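Local coordinates for endo-1,4-beta-xylanase C (Paenibacillus barcinonensis, PDB 4XUT), which hydrolyses internal beta-1,4-xylosidic linkages in xylan, this piece of the enzyme being one of its CBM22 carbohydrate-binding modules, at residues A[96-101]-A[108-113]. Residues are numbered along the deposited sequence; the frame is centred on the assembly and turned at random.
Sequences SLEKEF and LEYAMF. With BGC (beta-D-glucopyranose), chain D.
Leu-97 and Ala-111 form one hydrogen-bonded pair of this antiparallel ladder, Leu-97 N to Ala-111 O (2.7 Å) answered by Ala-111 N to Leu-97 O; Lys-99 and Glu-109 form the next, with Lys-99 N to Glu-109 O the straightest of the four, with an N-H...O angle of 172°. The same two residues add a salt bridge between their side chains, Lys-99 NZ to Glu-109 OE1 at 3.5 Å. Beyond it, the Glu-109 side chain crosses that of Phe-101 at about a right angle, carboxylate and ring planes 46° apart, with Glu-109 OE2 3.4 Å from Phe-101 CE1.

On the sheet face of Ser-96, Glu-98 and Tyr-110, the extended Glu-98 chain (CG anti to N, chi1 176°) runs beside the tyrosine and brings OE1 to the ring edge, in its plane, 3.6 Å from Tyr-110 CE1. Salt bridges from Arg-29, Arg-31 and Arg-143 hold that carboxylate, and the methyl CD1 of Leu-108 packs on its CD. One face of the Tyr-110 ring receives the glucose, whose C1 sits 3.9 Å from Tyr-110 CE2. Replacing Tyr-110 by an alanine would probably cost the sugar this flat platform and leave the extended Glu-98 chain without the ring that runs beside it. On the opposite face, which carries Leu-97 and Lys-99, Leu-97 CG packs against Phe-113 CD2 (3.8 Å), whose ring reaches Ile-78 and Phe-80 in the opposing sheet.

This is a beta hairpin of a CBM22 beta-sandwich, presenting an aromatic sugar platform at its binding site, where Arg-31 also hydrogen-bonds the glucose.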
ATOM      1  N   SER A  96       5.115  -1.387   0.261  1.00 13.00           N
ATOM      2  CA  SER A  96       6.268  -0.505   0.131  1.00 13.34           C
ATOM      3  C   SER A  96       6.124   0.787   0.934  1.00 11.92           C
ATOM      4  O   SER A  96       5.035   1.130   1.387  1.00 12.17           O
ATOM      5  CB  SER A  96       6.548  -0.142  -1.322  1.00 13.29           C
ATOM      6  OG  SER A  96       6.875  -1.285  -2.086  1.00 15.13           O
ATOM      7  N   LEU A  97       7.261   1.456   1.117  1.00 12.08           N
ATOM      8  CA  LEU A  97       7.306   2.756   1.766  1.00 12.83           C
ATOM      9  C   LEU A  97       7.787   3.852   0.823  1.00 13.16           C
ATOM     10  O   LEU A  97       8.758   3.661   0.084  1.00 14.22           O
ATOM     11  CB  LEU A  97       8.203   2.724   3.010  1.00 13.58           C
ATOM     12  CG  LEU A  97       7.920   1.680   4.087  1.00 15.48           C
ATOM     13  CD1 LEU A  97       8.976   1.770   5.167  1.00 17.51           C
ATOM     14  CD2 LEU A  97       6.540   1.905   4.633  1.00 16.84           C
ATOM     15  N   GLU A  98       7.154   5.021   0.931  1.00 12.53           N
ATOM     16  CA  GLU A  98       7.637   6.234   0.286  1.00 12.80           C
ATOM     17  C   GLU A  98       8.078   7.148   1.387  1.00 13.48           C
ATOM     18  O   GLU A  98       7.286   7.464   2.301  1.00 12.65           O
ATOM     19  CB  GLU A  98       6.537   6.881  -0.538  1.00 13.70           C
ATOM     20  CG  GLU A  98       6.898   8.216  -1.192  1.00 13.93           C
ATOM     21  CD  GLU A  98       5.740   8.772  -1.989  1.00 15.96           C
ATOM     22  OE1 GLU A  98       5.422   8.209  -3.044  1.00 16.80           O
ATOM     23  OE2 GLU A  98       5.118   9.752  -1.540  1.00 15.31           O
ATOM     24  N   LYS A  99       9.315   7.615   1.293  1.00 13.26           N
ATOM     25  CA  LYS A  99       9.900   8.465   2.311  1.00 13.97           C
ATOM     26  C   LYS A  99      10.356   9.804   1.778  1.00 14.79           C
ATOM     27  O   LYS A  99      10.972   9.890   0.714  1.00 15.44           O
ATOM     28  CB  LYS A  99      11.120   7.788   2.941  1.00 16.08           C
ATOM     29  CG  LYS A  99      10.756   6.601   3.756  1.00 18.27           C
ATOM     30  CD  LYS A  99      11.909   6.212   4.690  1.00 22.69           C
ATOM     31  CE  LYS A  99      12.238   4.759   4.608  1.00 28.15           C
ATOM     32  NZ  LYS A  99      12.874   4.526   3.302  1.00 35.56           N
ATOM     33  N   GLU A 100      10.085  10.824   2.576  1.00 14.64           N
ATOM     34  CA  GLU A 100      10.466  12.203   2.290  1.00 14.27           C
ATOM     35  C   GLU A 100      11.335  12.710   3.441  1.00 14.62           C
ATOM     36  O   GLU A 100      11.032  12.450   4.602  1.00 14.04           O
ATOM     37  CB  GLU A 100       9.218  13.046   2.204  1.00 15.98           C
ATOM     38  CG  GLU A 100       9.421  14.524   1.872  1.00 17.53           C
ATOM     39  CD  GLU A 100       8.166  15.323   2.214  1.00 21.08           C
ATOM     40  OE1 GLU A 100       7.306  15.388   1.322  1.00 24.40           O
ATOM     41  OE2 GLU A 100       8.042  15.834   3.345  1.00 24.38           O
ATOM     42  N   PHE A 101      12.408  13.427   3.101  1.00 15.25           N
ATOM     43  CA  PHE A 101      13.312  13.973   4.104  1.00 16.50           C
ATOM     44  C   PHE A 101      13.444  15.473   3.909  1.00 18.39           C
ATOM     45  O   PHE A 101      13.568  15.929   2.786  1.00 19.18           O
ATOM     46  CB  PHE A 101      14.704  13.376   4.025  1.00 16.04           C
ATOM     47  CG  PHE A 101      14.758  11.899   4.315  1.00 15.69           C
ATOM     48  CD1 PHE A 101      14.452  10.990   3.333  1.00 16.44           C
ATOM     49  CD2 PHE A 101      15.074  11.430   5.562  1.00 16.05           C
ATOM     50  CE1 PHE A 101      14.480   9.643   3.611  1.00 15.97           C
ATOM     51  CE2 PHE A 101      15.113  10.074   5.844  1.00 17.20           C
ATOM     52  CZ  PHE A 101      14.821   9.178   4.843  1.00 15.97           C
ATOM     53  N   LEU A 108      12.389  11.952  -3.229  1.00 21.28           N
ATOM     54  CA  LEU A 108      11.753  10.882  -2.451  1.00 19.72           C
ATOM     55  C   LEU A 108      12.524   9.583  -2.604  1.00 17.65           C
ATOM     56  O   LEU A 108      13.287   9.422  -3.571  1.00 18.93           O
ATOM     57  CB  LEU A 108      10.319  10.667  -2.909  1.00 21.22           C
ATOM     58  CG  LEU A 108       9.402  11.888  -2.810  1.00 21.21           C
ATOM     59  CD1 LEU A 108       8.008  11.527  -3.289  1.00 24.10           C
ATOM     60  CD2 LEU A 108       9.318  12.453  -1.414  1.00 21.68           C
ATOM     61  N   GLU A 109      12.367   8.691  -1.632  1.00 16.12           N
ATOM     62  CA  GLU A 109      12.936   7.339  -1.672  1.00 17.21           C
ATOM     63  C   GLU A 109      11.834   6.374  -1.525  1.00 16.84           C
ATOM     64  O   GLU A 109      10.826   6.677  -0.912  1.00 16.94           O
ATOM     65  CB  GLU A 109      13.804   6.944  -0.462  1.00 18.59           C
ATOM     66  CG  GLU A 109      14.585   7.983   0.137  1.00 20.61           C
ATOM     67  CD  GLU A 109      15.578   7.449   1.140  1.00 19.32           C
ATOM     68  OE1 GLU A 109      15.460   6.334   1.712  1.00 17.66           O
ATOM     69  OE2 GLU A 109      16.512   8.202   1.314  1.00 18.18           O
ATOM     70  N   TYR A 110      12.089   5.164  -2.001  1.00 16.66           N
ATOM     71  CA  TYR A 110      11.103   4.097  -2.050  1.00 17.15           C
ATOM     72  C   TYR A 110      11.751   2.816  -1.616  1.00 19.48           C
ATOM     73  O   TYR A 110      12.908   2.541  -1.995  1.00 21.17           O
ATOM     74  CB  TYR A 110      10.544   3.933  -3.464  1.00 17.21           C
ATOM     75  CG  TYR A 110      10.169   5.243  -4.076  1.00 18.86           C
ATOM     76  CD1 TYR A 110       8.968   5.865  -3.761  1.00 19.16           C
ATOM     77  CD2 TYR A 110      11.017   5.878  -4.977  1.00 18.84           C
ATOM     78  CE1 TYR A 110       8.641   7.088  -4.336  1.00 20.57           C
ATOM     79  CE2 TYR A 110      10.705   7.108  -5.516  1.00 20.31           C
ATOM     80  CZ  TYR A 110       9.505   7.703  -5.207  1.00 20.65           C
ATOM     81  OH  TYR A 110       9.201   8.921  -5.794  1.00 22.17           O
ATOM     82  N   ALA A 111      11.057   2.037  -0.801  1.00 18.90           N
ATOM     83  CA  ALA A 111      11.600   0.752  -0.325  1.00 20.17           C
ATOM     84  C   ALA A 111      10.491  -0.255  -0.176  1.00 20.44           C
ATOM     85  O   ALA A 111       9.506   0.030   0.475  1.00 18.20           O
ATOM     86  CB  ALA A 111      12.275   0.944   1.008  1.00 21.67           C
ATOM     87  N   MET A 112      10.678  -1.451  -0.720  1.00 19.21           N
ATOM     88  CA  MET A 112       9.733  -2.515  -0.485  1.00 21.72           C
ATOM     89  C   MET A 112       9.982  -3.132   0.878  1.00 19.85           C
ATOM     90  O   MET A 112      11.130  -3.453   1.207  1.00 22.31           O
ATOM     91  CB  MET A 112       9.921  -3.582  -1.512  1.00 25.01           C
ATOM     92  CG  MET A 112       8.887  -4.667  -1.481  1.00 28.77           C
ATOM     93  SD  MET A 112       9.428  -6.025  -2.513  1.00 38.65           S
ATOM     94  CE  MET A 112       9.828  -5.203  -4.062  1.00 37.67           C
ATOM     95  N   PHE A 113       8.924  -3.328   1.652  1.00 17.39           N
ATOM     96  CA  PHE A 113       9.041  -4.050   2.941  1.00 17.72           C
ATOM     97  C   PHE A 113       8.545  -5.500   2.936  1.00 19.23           C
ATOM     98  O   PHE A 113       8.956  -6.312   3.774  1.00 17.46           O
ATOM     99  CB  PHE A 113       8.402  -3.261   4.106  1.00 17.83           C
ATOM    100  CG  PHE A 113       6.918  -3.054   4.007  1.00 16.56           C
ATOM    101  CD1 PHE A 113       6.013  -4.053   4.408  1.00 17.40           C
ATOM    102  CD2 PHE A 113       6.410  -1.822   3.601  1.00 16.94           C
ATOM    103  CE1 PHE A 113       4.638  -3.833   4.357  1.00 17.88           C
ATOM    104  CE2 PHE A 113       5.043  -1.596   3.545  1.00 16.81           C
ATOM    105  CZ  PHE A 113       4.151  -2.599   3.927  1.00 16.78           C
TER
HETATM  106  C2  BGC D   2       8.167   3.622  -7.577  1.00 40.75           C
HETATM  107  C3  BGC D   2       8.980   2.543  -6.888  1.00 39.68           C
HETATM  108  C4  BGC D   2      10.207   2.218  -7.736  1.00 41.50           C
HETATM  109  C5  BGC D   2      10.925   3.526  -8.127  1.00 39.49           C
HETATM  110  C6  BGC D   2      12.242   3.392  -8.946  1.00 41.91           C
HETATM  111  C1  BGC D   2       8.900   4.857  -8.075  1.00 40.93           C
HETATM  112  O2  BGC D   2       7.163   4.070  -6.682  1.00 44.62           O
HETATM  113  O3  BGC D   2       8.150   1.381  -6.652  1.00 42.64           O
HETATM  114  O4  BGC D   2      11.004   1.307  -6.962  1.00 43.61           O
HETATM  115  O5  BGC D   2      10.022   4.410  -8.830  1.00 44.58           O
HETATM  116  O6  BGC D   2      12.138   2.762 -10.238  1.00 45.56           O